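Local structure of L-hydantoinase (Arthrobacter aurescens, 1GKR) at residues Val57-His62 with Ile306-Ser311; Thr89-Pro94 with Asp120-Gly125; Ala82-Ile87 with Gly337-Leu342; Ser178-His183 with Cys233-Leu238. The protein hydrolyses 5-substituted hydantoins with a zinc pair in each subunit of a homotetramer, preferring aryl over alkyl substrates, its stereoselectivity depending on the substrate. All blocks are in the same frame, centred on the assembly; numbering follows the deposited sequence.

Contact 1: residues Val57-His62 with Ile306-Ser311. With ZN (zinc ion), chain F.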
# COMPACT_ATOMS: atom_id res chain seq x y z
N VAL A 57 -19.48 21.25 -20.02
CA VAL A 57 -18.69 22.29 -19.37
C VAL A 57 -17.23 21.90 -19.55
O VAL A 57 -16.76 20.96 -18.91
CB VAL A 57 -19.01 22.39 -17.86
CG1 VAL A 57 -18.03 23.32 -17.17
CG2 VAL A 57 -20.43 22.91 -17.67
N ASP A 58 -16.52 22.61 -20.42
CA ASP A 58 -15.12 22.31 -20.67
C ASP A 58 -14.21 23.25 -19.87
O ASP A 58 -14.16 24.46 -20.14
CB ASP A 58 -14.81 22.41 -22.16
CG ASP A 58 -13.51 21.75 -22.52
OD1 ASP A 58 -12.59 21.81 -21.69
OD2 ASP A 58 -13.40 21.18 -23.61
N GLU A 59 -13.51 22.69 -18.90
CA GLU A 59 -12.62 23.42 -17.99
C GLU A 59 -11.23 23.66 -18.56
O GLU A 59 -10.40 24.30 -17.92
CB GLU A 59 -12.44 22.62 -16.70
CG GLU A 59 -11.75 21.28 -16.95
CD GLU A 59 -11.64 20.40 -15.72
OE1 GLU A 59 -12.42 20.60 -14.77
OE2 GLU A 59 -10.77 19.49 -15.71
N HIS A 60 -10.97 23.14 -19.75
CA HIS A 60 -9.64 23.29 -20.32
C HIS A 60 -9.62 23.81 -21.75
O HIS A 60 -9.43 23.05 -22.70
CB HIS A 60 -8.92 21.96 -20.22
CG HIS A 60 -7.44 22.07 -20.38
ND1 HIS A 60 -6.56 21.14 -19.86
CD2 HIS A 60 -6.68 23.00 -21.00
CE1 HIS A 60 -5.32 21.51 -20.15
NE2 HIS A 60 -5.37 22.63 -20.85
N VAL A 61 -9.79 25.12 -21.89
CA VAL A 61 -9.83 25.74 -23.19
C VAL A 61 -8.76 26.83 -23.37
O VAL A 61 -8.53 27.65 -22.48
CB VAL A 61 -11.24 26.34 -23.43
CG1 VAL A 61 -11.35 26.94 -24.84
CG2 VAL A 61 -12.28 25.27 -23.21
N HIS A 62 -8.11 26.79 -24.53
CA HIS A 62 -7.09 27.77 -24.90
C HIS A 62 -7.47 28.48 -26.21
O HIS A 62 -6.86 28.22 -27.25
CB HIS A 62 -5.73 27.12 -25.12
CG HIS A 62 -5.18 26.42 -23.92
ND1 HIS A 62 -4.60 27.09 -22.87
CD2 HIS A 62 -5.04 25.10 -23.65
CE1 HIS A 62 -4.13 26.22 -22.00
NE2 HIS A 62 -4.38 25.00 -22.45
N ILE A 306 -11.30 8.53 -13.53
CA ILE A 306 -11.02 9.78 -14.20
C ILE A 306 -12.15 10.73 -13.87
O ILE A 306 -13.28 10.53 -14.26
CB ILE A 306 -10.91 9.53 -15.70
CG1 ILE A 306 -9.67 8.66 -15.95
CG2 ILE A 306 -10.85 10.85 -16.43
CD1 ILE A 306 -9.33 8.45 -17.39
N ASP A 307 -11.83 11.78 -13.13
CA ASP A 307 -12.83 12.74 -12.68
C ASP A 307 -13.45 13.67 -13.70
O ASP A 307 -14.66 13.90 -13.68
CB ASP A 307 -12.24 13.56 -11.53
CG ASP A 307 -11.78 12.68 -10.41
OD1 ASP A 307 -12.66 12.07 -9.77
OD2 ASP A 307 -10.54 12.57 -10.17
N THR A 308 -12.63 14.24 -14.59
CA THR A 308 -13.16 15.15 -15.60
C THR A 308 -12.48 14.97 -16.94
O THR A 308 -11.38 14.42 -17.05
CB THR A 308 -12.96 16.62 -15.20
OG1 THR A 308 -11.55 16.90 -15.17
CG2 THR A 308 -13.56 16.92 -13.84
N LEU A 309 -13.14 15.47 -17.97
CA LEU A 309 -12.61 15.42 -19.32
C LEU A 309 -12.55 16.86 -19.81
O LEU A 309 -13.51 17.63 -19.65
CB LEU A 309 -13.52 14.57 -20.19
CG LEU A 309 -12.98 13.25 -20.75
CD1 LEU A 309 -12.09 12.56 -19.75
CD2 LEU A 309 -14.13 12.35 -21.16
N GLY A 310 -11.41 17.25 -20.37
CA GLY A 310 -11.26 18.61 -20.87
C GLY A 310 -10.61 18.48 -22.24
O GLY A 310 -9.77 17.61 -22.43
N SER A 311 -10.99 19.32 -23.19
CA SER A 311 -10.43 19.20 -24.53
C SER A 311 -8.99 19.65 -24.70
O SER A 311 -8.21 19.04 -25.44
CB SER A 311 -11.30 19.98 -25.52
OG SER A 311 -11.27 21.36 -25.18
ZN ZN F . -3.56 23.13 -21.83
O HOH W 1 -14.37 19.98 -18.38
O HOH W 2 -15.81 18.38 -20.97
O HOH W 3 -1.59 22.02 -22.92
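Asp58 and Ser311 meet beneath the zinc site of the amidohydrolase barrel, beside the His-X-His pair His60 and His62. The Asp58 carboxylate takes two bonds from Ser311 on the syn side of OD2. Ser311 OG lies 2.7 Å from Asp58 OD2, 34° out of the carboxylate plane. Ser311 N is 3.1 Å from Asp58 OD2, and its bond to Asp58 OD1 is weak. Asp58 OD1 also accepts from His60 N at 2.9 Å, closing an Asx turn. CG anti to the backbone N (chi1 -164°) aims the carboxylate at these donors. Next to it, Glu59 and Thr308 cross at about a right angle. Thr308 OG1 gives a hydrogen bond to Glu59 OE2 at 2.8 Å, from above the carboxylate plane. His60 CB rests on Gly310 CA, 4.1 Å away. His60 NE2 and His62 NE2 bind one zinc. Asp312, carbamylated Lys147 and a water complete the site. Replacing Asp58 with an alanine would probably strand Ser311 N and His60 N without their acceptor and let the His60 backbone shift. Asp58 is thus a second-shell residue: one carboxylate ties the backbone of a zinc ligand to the loop leading into Asp312.

Contact 2: residues Thr89-Pro94 with Asp120-Gly125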
# COMPACT_ATOMS: atom_id res chain seq x y z
N THR A 89 -20.42 26.00 -21.86
CA THR A 89 -19.64 26.93 -21.06
C THR A 89 -18.18 26.46 -21.02
O THR A 89 -17.89 25.27 -20.88
CB THR A 89 -20.20 27.20 -19.61
OG1 THR A 89 -19.31 26.66 -18.64
CG2 THR A 89 -21.56 26.65 -19.43
N ILE A 90 -17.28 27.43 -21.21
CA ILE A 90 -15.86 27.16 -21.24
C ILE A 90 -15.16 27.95 -20.15
O ILE A 90 -15.69 28.95 -19.64
CB ILE A 90 -15.23 27.60 -22.60
CG1 ILE A 90 -15.33 29.12 -22.75
CG2 ILE A 90 -15.96 26.95 -23.76
CD1 ILE A 90 -14.65 29.66 -23.97
N ILE A 91 -13.97 27.50 -19.77
CA ILE A 91 -13.19 28.21 -18.79
C ILE A 91 -11.86 28.44 -19.51
O ILE A 91 -11.12 27.49 -19.72
CB ILE A 91 -13.02 27.38 -17.52
CG1 ILE A 91 -14.37 26.77 -17.12
CG2 ILE A 91 -12.56 28.27 -16.37
CD1 ILE A 91 -14.37 26.09 -15.75
N GLU A 92 -11.59 29.68 -19.93
CA GLU A 92 -10.36 30.04 -20.65
C GLU A 92 -9.15 30.03 -19.77
O GLU A 92 -9.16 30.65 -18.71
CB GLU A 92 -10.45 31.45 -21.23
CG GLU A 92 -10.54 31.54 -22.73
CD GLU A 92 -9.30 31.06 -23.45
OE1 GLU A 92 -8.21 31.68 -23.32
OE2 GLU A 92 -9.44 30.06 -24.17
N MET A 93 -8.10 29.33 -20.22
CA MET A 93 -6.85 29.28 -19.46
C MET A 93 -6.21 30.67 -19.57
O MET A 93 -6.60 31.48 -20.41
CB MET A 93 -5.92 28.22 -20.03
CG MET A 93 -6.50 26.82 -20.02
SD MET A 93 -6.11 25.83 -18.55
CE MET A 93 -5.82 27.09 -17.33
N PRO A 94 -5.21 30.96 -18.73
CA PRO A 94 -4.60 32.29 -18.81
C PRO A 94 -3.34 32.36 -19.63
O PRO A 94 -2.55 33.28 -19.45
CB PRO A 94 -4.35 32.60 -17.35
CG PRO A 94 -3.83 31.27 -16.86
CD PRO A 94 -4.68 30.22 -17.57
N ASP A 120 -21.30 30.60 -22.95
CA ASP A 120 -20.94 31.21 -21.67
C ASP A 120 -19.51 30.86 -21.25
O ASP A 120 -18.93 29.89 -21.74
CB ASP A 120 -21.96 30.83 -20.59
CG ASP A 120 -23.28 31.59 -20.72
OD1 ASP A 120 -23.43 32.43 -21.65
OD2 ASP A 120 -24.19 31.36 -19.90
N PHE A 121 -18.95 31.65 -20.34
CA PHE A 121 -17.57 31.41 -19.94
C PHE A 121 -17.22 31.79 -18.51
O PHE A 121 -17.86 32.64 -17.89
CB PHE A 121 -16.66 32.21 -20.86
CG PHE A 121 -16.86 33.70 -20.76
CD1 PHE A 121 -17.96 34.31 -21.34
CD2 PHE A 121 -15.98 34.48 -20.00
CE1 PHE A 121 -18.20 35.69 -21.17
CE2 PHE A 121 -16.21 35.86 -19.83
CZ PHE A 121 -17.33 36.46 -20.41
N ALA A 122 -16.16 31.16 -18.01
CA ALA A 122 -15.62 31.42 -16.70
C ALA A 122 -14.13 31.66 -16.99
O ALA A 122 -13.63 31.24 -18.03
CB ALA A 122 -15.79 30.21 -15.80
N LEU A 123 -13.42 32.31 -16.07
CA LEU A 123 -12.01 32.58 -16.32
C LEU A 123 -11.03 32.13 -15.26
O LEU A 123 -11.31 32.18 -14.06
CB LEU A 123 -11.81 34.06 -16.56
CG LEU A 123 -12.48 34.61 -17.80
CD1 LEU A 123 -12.30 36.10 -17.82
CD2 LEU A 123 -11.86 33.98 -19.04
N TYR A 124 -9.87 31.71 -15.74
CA TYR A 124 -8.75 31.29 -14.91
C TYR A 124 -7.85 32.50 -14.77
O TYR A 124 -7.85 33.39 -15.61
CB TYR A 124 -7.90 30.25 -15.61
CG TYR A 124 -8.36 28.84 -15.53
CD1 TYR A 124 -8.19 28.10 -14.35
CD2 TYR A 124 -8.90 28.20 -16.65
CE1 TYR A 124 -8.53 26.76 -14.30
CE2 TYR A 124 -9.24 26.86 -16.61
CZ TYR A 124 -9.05 26.15 -15.43
OH TYR A 124 -9.37 24.82 -15.38
N GLY A 125 -7.06 32.50 -13.71
CA GLY A 125 -6.09 33.54 -13.51
C GLY A 125 -4.81 32.74 -13.63
O GLY A 125 -4.85 31.50 -13.62
O HOH W 4 -8.27 33.30 -18.49
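Ile90 and its neighbours pair with Asp120-Leu123 as parallel strands. The backbone bonds form a ladder. Ile90 N donates to Asp120 O at 3.0 Å, and Ala122 N to Ile90 O at 2.8 Å. Glu92 N continues it to Ala122 O, and Tyr124 N to Glu92 O. A water lies within hydrogen-bonding reach of both Glu92 O and Tyr124 O.

Apolar contacts fall on two faces. Ile91 CG2 lies 3.8 Å from Ala122 CB on the face that also carries Thr89 and Asp120. On the other face Ile90 CG1 touches Phe121 CB, and Glu92 CB meets Leu123 CD2 at 3.6 Å. Helix 103-116 covers Phe121 and Leu123 there. It links the two strands, making a beta-alpha-beta unit of the TIM-type barrel.

The aromatic contacts gather on Tyr124. Met93 lies alongside it, pointing the same way. Met93 CE makes a CH-pi contact over one face, 3.5 Å from the centroid of the Tyr124 ring and 17° off its normal. Bends at chi2 and chi3 (-92° and 26°) fold CE over the ring. Met93 SD is oblique to the same ring, a Met-aromatic contact. Glu92 O sits at the ring edge, and Ile91 CG2 approaches Tyr124 CE2 at 3.6 Å.

Polar ends find partners elsewhere. Tyr124 OH bonds to Glu59 O, and the Glu92 carboxylate takes Ile63 N and Ile64 N. Asp120 accepts from Gln447 N and pairs with Arg429 and Lys378.

Contact 3: residues Ala82-Ile87 with Gly337-Leu342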
# COMPACT_ATOMS: atom_id res chain seq x y z
N ALA A 82 -17.42 25.55 -30.22
CA ALA A 82 -17.96 25.05 -28.96
C ALA A 82 -19.46 24.85 -29.14
O ALA A 82 -19.99 23.77 -28.90
CB ALA A 82 -17.69 26.04 -27.84
N ALA A 83 -20.14 25.91 -29.58
CA ALA A 83 -21.58 25.84 -29.78
C ALA A 83 -22.02 24.63 -30.59
O ALA A 83 -22.91 23.91 -30.17
CB ALA A 83 -22.08 27.10 -30.43
N VAL A 84 -21.41 24.38 -31.74
CA VAL A 84 -21.86 23.23 -32.50
C VAL A 84 -21.41 21.95 -31.84
O VAL A 84 -22.04 20.91 -32.01
CB VAL A 84 -21.38 23.24 -33.97
CG1 VAL A 84 -21.67 24.57 -34.60
CG2 VAL A 84 -19.91 22.91 -34.05
N GLY A 85 -20.31 22.03 -31.09
CA GLY A 85 -19.78 20.86 -30.41
C GLY A 85 -20.54 20.52 -29.14
O GLY A 85 -20.23 19.54 -28.49
N GLY A 86 -21.54 21.32 -28.79
CA GLY A 86 -22.31 21.05 -27.59
C GLY A 86 -21.70 21.54 -26.29
O GLY A 86 -22.19 21.22 -25.21
N ILE A 87 -20.63 22.33 -26.38
CA ILE A 87 -19.97 22.86 -25.20
C ILE A 87 -20.57 24.23 -24.92
O ILE A 87 -20.25 25.21 -25.58
CB ILE A 87 -18.44 22.95 -25.42
CG1 ILE A 87 -17.90 21.54 -25.63
CG2 ILE A 87 -17.75 23.65 -24.25
CD1 ILE A 87 -16.41 21.50 -25.87
N GLY A 337 -10.00 20.95 -30.35
CA GLY A 337 -10.85 19.89 -29.82
C GLY A 337 -12.24 20.33 -29.43
O GLY A 337 -13.10 19.51 -29.10
N LEU A 338 -12.48 21.63 -29.50
CA LEU A 338 -13.77 22.18 -29.13
C LEU A 338 -14.92 21.64 -29.97
O LEU A 338 -16.05 21.51 -29.49
CB LEU A 338 -13.71 23.69 -29.26
CG LEU A 338 -14.09 24.52 -28.06
CD1 LEU A 338 -13.80 23.78 -26.78
CD2 LEU A 338 -13.31 25.83 -28.12
N GLU A 339 -14.64 21.33 -31.22
CA GLU A 339 -15.69 20.85 -32.12
C GLU A 339 -15.79 19.33 -32.20
O GLU A 339 -16.79 18.80 -32.67
CB GLU A 339 -15.46 21.45 -33.51
CG GLU A 339 -16.74 21.81 -34.24
CD GLU A 339 -16.49 22.62 -35.49
OE1 GLU A 339 -15.83 23.68 -35.39
OE2 GLU A 339 -16.96 22.20 -36.57
N THR A 340 -14.75 18.64 -31.73
CA THR A 340 -14.72 17.18 -31.79
C THR A 340 -14.77 16.43 -30.45
O THR A 340 -14.85 15.19 -30.44
CB THR A 340 -13.45 16.73 -32.51
OG1 THR A 340 -12.31 17.28 -31.86
CG2 THR A 340 -13.48 17.20 -33.94
N SER A 341 -14.74 17.15 -29.34
CA SER A 341 -14.74 16.51 -28.04
C SER A 341 -15.94 15.61 -27.74
O SER A 341 -15.77 14.42 -27.46
CB SER A 341 -14.62 17.56 -26.96
OG SER A 341 -14.47 16.92 -25.72
N LEU A 342 -17.15 16.17 -27.77
CA LEU A 342 -18.34 15.36 -27.47
C LEU A 342 -18.55 14.27 -28.51
O LEU A 342 -18.68 13.09 -28.17
CB LEU A 342 -19.60 16.23 -27.40
CG LEU A 342 -20.68 15.91 -26.35
CD1 LEU A 342 -22.01 16.48 -26.82
CD2 LEU A 342 -20.82 14.43 -26.12
O HOH W 5 -17.49 18.90 -28.44
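Val84 lies over one face of the Glu339 carboxylate, the flat side-chain group of this contact. Val84 CG2 is 3.7 Å from Glu339 CD and also touches the methylene Glu339 CG. The acid has its polar partners elsewhere: OE1 accepts from Ser81 OG and Arg406 N. Glu339 is extended beyond CG (chi2 170°) and crosses Val84 at a slant, so that CG and CD both meet the methyl CG2.

Apolar side chains fill the other end. Ile87 and Leu338 cross at about a right angle, with Ile87 CD1 3.6 Å from Leu338 CD1. Leu338 CG also meets Ala82 CB at 3.9 Å. Leu338 thus spans the helix end, from Ala82 in the last turn to Ile87 at the start of the next strand.

Between these groups the two backbones come close at Gly85. A side chain on Gly85 would run into Leu338 O. No direct hydrogen bond joins the segments, but one water does. It donates to Gly85 O at 2.8 Å and to Leu338 O at 3.2 Å. It accepts from Leu342 N at 2.8 Å, so three backbone groups hold it. Leu342 CB packs against Gly85 O, 3.5 Å away.

Each segment also has its own turn. Gly337 O accepts from Thr340 N and Ser341 N at the approach to helix 341-350, while His313 ND1 accepts from Gly337 N and Leu338 N. In the other segment Ile87 N donates to Ala82 O at 3.0 Å. Gly86 has positive phi (83°), and helix 75-85 ends in a Schellman motif that turns the chain into strand 87-92, an alpha-to-beta junction of the TIM-type barrel.

Contact 4: residues Ser178-His183 with Cys233-Leu238. With ZN (zinc ion), chain E.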
# COMPACT_ATOMS: atom_id res chain seq x y z
N SER A 178 -10.14 28.65 -3.51
CA SER A 178 -10.25 28.58 -4.95
C SER A 178 -9.83 27.19 -5.42
O SER A 178 -9.85 26.24 -4.64
CB SER A 178 -9.35 29.64 -5.59
OG SER A 178 -9.48 29.66 -7.00
N VAL A 179 -9.46 27.08 -6.69
CA VAL A 179 -9.01 25.82 -7.27
C VAL A 179 -7.71 26.10 -8.00
O VAL A 179 -7.56 27.16 -8.59
CB VAL A 179 -10.03 25.30 -8.32
CG1 VAL A 179 -9.57 23.96 -8.88
CG2 VAL A 179 -11.38 25.19 -7.70
N ILE A 180 -6.77 25.17 -7.94
CA ILE A 180 -5.52 25.32 -8.67
C ILE A 180 -5.38 24.09 -9.56
O ILE A 180 -5.59 22.96 -9.12
CB ILE A 180 -4.29 25.40 -7.73
CG1 ILE A 180 -3.01 25.47 -8.55
CG2 ILE A 180 -4.23 24.18 -6.84
CD1 ILE A 180 -2.86 26.77 -9.32
N VAL A 181 -5.08 24.31 -10.84
CA VAL A 181 -4.89 23.19 -11.74
C VAL A 181 -3.45 23.34 -12.17
O VAL A 181 -2.94 24.45 -12.24
CB VAL A 181 -5.85 23.26 -12.97
CG1 VAL A 181 -7.27 23.40 -12.51
CG2 VAL A 181 -5.50 24.42 -13.88
N VAL A 182 -2.77 22.24 -12.45
CA VAL A 182 -1.37 22.34 -12.86
C VAL A 182 -1.08 21.42 -14.03
O VAL A 182 -1.80 20.46 -14.27
CB VAL A 182 -0.38 21.93 -11.73
CG1 VAL A 182 -0.74 22.61 -10.45
CG2 VAL A 182 -0.39 20.46 -11.54
N HIS A 183 -0.03 21.76 -14.76
CA HIS A 183 0.44 20.95 -15.87
C HIS A 183 1.60 20.22 -15.19
O HIS A 183 2.62 20.84 -14.85
CB HIS A 183 0.96 21.83 -17.01
CG HIS A 183 1.58 21.05 -18.14
ND1 HIS A 183 1.05 21.05 -19.42
CD2 HIS A 183 2.66 20.24 -18.17
CE1 HIS A 183 1.79 20.28 -20.19
NE2 HIS A 183 2.77 19.77 -19.46
N CYS A 233 -5.26 22.64 -0.61
CA CYS A 233 -6.04 23.33 -1.63
C CYS A 233 -6.65 22.35 -2.62
O CYS A 233 -6.09 21.29 -2.85
CB CYS A 233 -5.13 24.28 -2.40
SG CYS A 233 -3.66 23.45 -3.10
N ARG A 234 -7.80 22.70 -3.21
CA ARG A 234 -8.41 21.81 -4.20
C ARG A 234 -7.46 21.83 -5.40
O ARG A 234 -7.12 22.89 -5.93
CB ARG A 234 -9.79 22.31 -4.61
CG ARG A 234 -10.65 21.17 -5.08
CD ARG A 234 -11.78 21.61 -5.97
NE ARG A 234 -12.99 22.06 -5.27
CZ ARG A 234 -13.68 21.32 -4.41
NH1 ARG A 234 -13.29 20.10 -4.11
NH2 ARG A 234 -14.81 21.79 -3.90
N LEU A 235 -7.03 20.65 -5.83
CA LEU A 235 -6.10 20.51 -6.93
C LEU A 235 -6.61 19.62 -8.05
O LEU A 235 -7.14 18.54 -7.80
CB LEU A 235 -4.81 19.92 -6.39
CG LEU A 235 -3.85 19.39 -7.45
CD1 LEU A 235 -3.34 20.55 -8.26
CD2 LEU A 235 -2.68 18.66 -6.81
N ILE A 236 -6.47 20.06 -9.29
CA ILE A 236 -6.88 19.22 -10.40
C ILE A 236 -5.67 19.01 -11.28
O ILE A 236 -5.11 19.99 -11.76
CB ILE A 236 -7.92 19.87 -11.31
CG1 ILE A 236 -9.22 20.14 -10.56
CG2 ILE A 236 -8.20 18.95 -12.50
CD1 ILE A 236 -10.27 20.80 -11.43
N VAL A 237 -5.23 17.78 -11.48
CA VAL A 237 -4.10 17.57 -12.37
C VAL A 237 -4.66 17.49 -13.79
O VAL A 237 -5.47 16.62 -14.10
CB VAL A 237 -3.35 16.28 -12.04
CG1 VAL A 237 -2.20 16.08 -13.03
CG2 VAL A 237 -2.82 16.36 -10.61
N LEU A 238 -4.24 18.43 -14.63
CA LEU A 238 -4.70 18.53 -16.01
C LEU A 238 -4.13 17.45 -16.90
O LEU A 238 -3.11 16.84 -16.58
CB LEU A 238 -4.31 19.89 -16.58
CG LEU A 238 -4.88 21.12 -15.88
CD1 LEU A 238 -4.21 22.36 -16.42
CD2 LEU A 238 -6.37 21.18 -16.10
ZN ZN E . -0.63 21.70 -20.40
O HOH W 6 -8.58 25.02 -2.11
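Val181 and Ile236 lie side by side, pointing the same way from neighbouring parallel strands. Val181 CG1 is 3.8 Å from Ile236 CB. Leu238 cuts slantwise over the same valine, its CD1 3.5 Å from Val181 CG2. CG anti to the carbonyl carbon (chi1 -61°) turns the leucine onto Val181. Beyond it, Leu238 also touches His60, a zinc ligand. On the opposite face Val182 and Leu235 cross at about a right angle, with Val182 CG1 4.0 Å from Leu235 CD1. Ile180 CG2 packs there against Leu235 CD1 and Cys233 SG. At the far end Val179 CG2 meets Arg234 CD, while Arg234 NH1 forms a salt bridge with Asp258. With an alanine in place of Leu238, a gap would probably open between Val181 and the His60 ring.

Backbone bonds fix this register. Ile180 N donates to Arg234 O at 3.1 Å, and Ile236 N to Ile180 O at 3.0 Å. Val182 N to Ile236 O is weak; Leu238 N reaches Val182 O at 3.2 Å. Just past the strand, His183 ND1 binds the second zinc with His239 and carbamylated Lys147. Metal ligands at the C-terminal ends of adjoining parallel strands are typical of the amidohydrolase TIM barrel.

In the fold
Contact 1 lies near the chain centre and touches the other three. The centres of contacts 2, 3 and 4 lie 11, 11 and 12 Å from its own. Strand 51-62 runs beside strand 87-92 of contact 2, and helix 75-85 of contact 3 connects them. Contact 4 joins strands 179-182 and 234-237, in the same parallel run of barrel strands as 308-309, with 259-263 between. Contacts 3 and 4, centres 23 Å apart, do not touch. Along the chain contacts 2 and 4 follow one another, both enclosed by contacts 1 and 3, whose segments alternate. Contacts 1 and 3 bring together parts of the barrel far apart in sequence, while contacts 1 and 4 place ligands of both zinc ions.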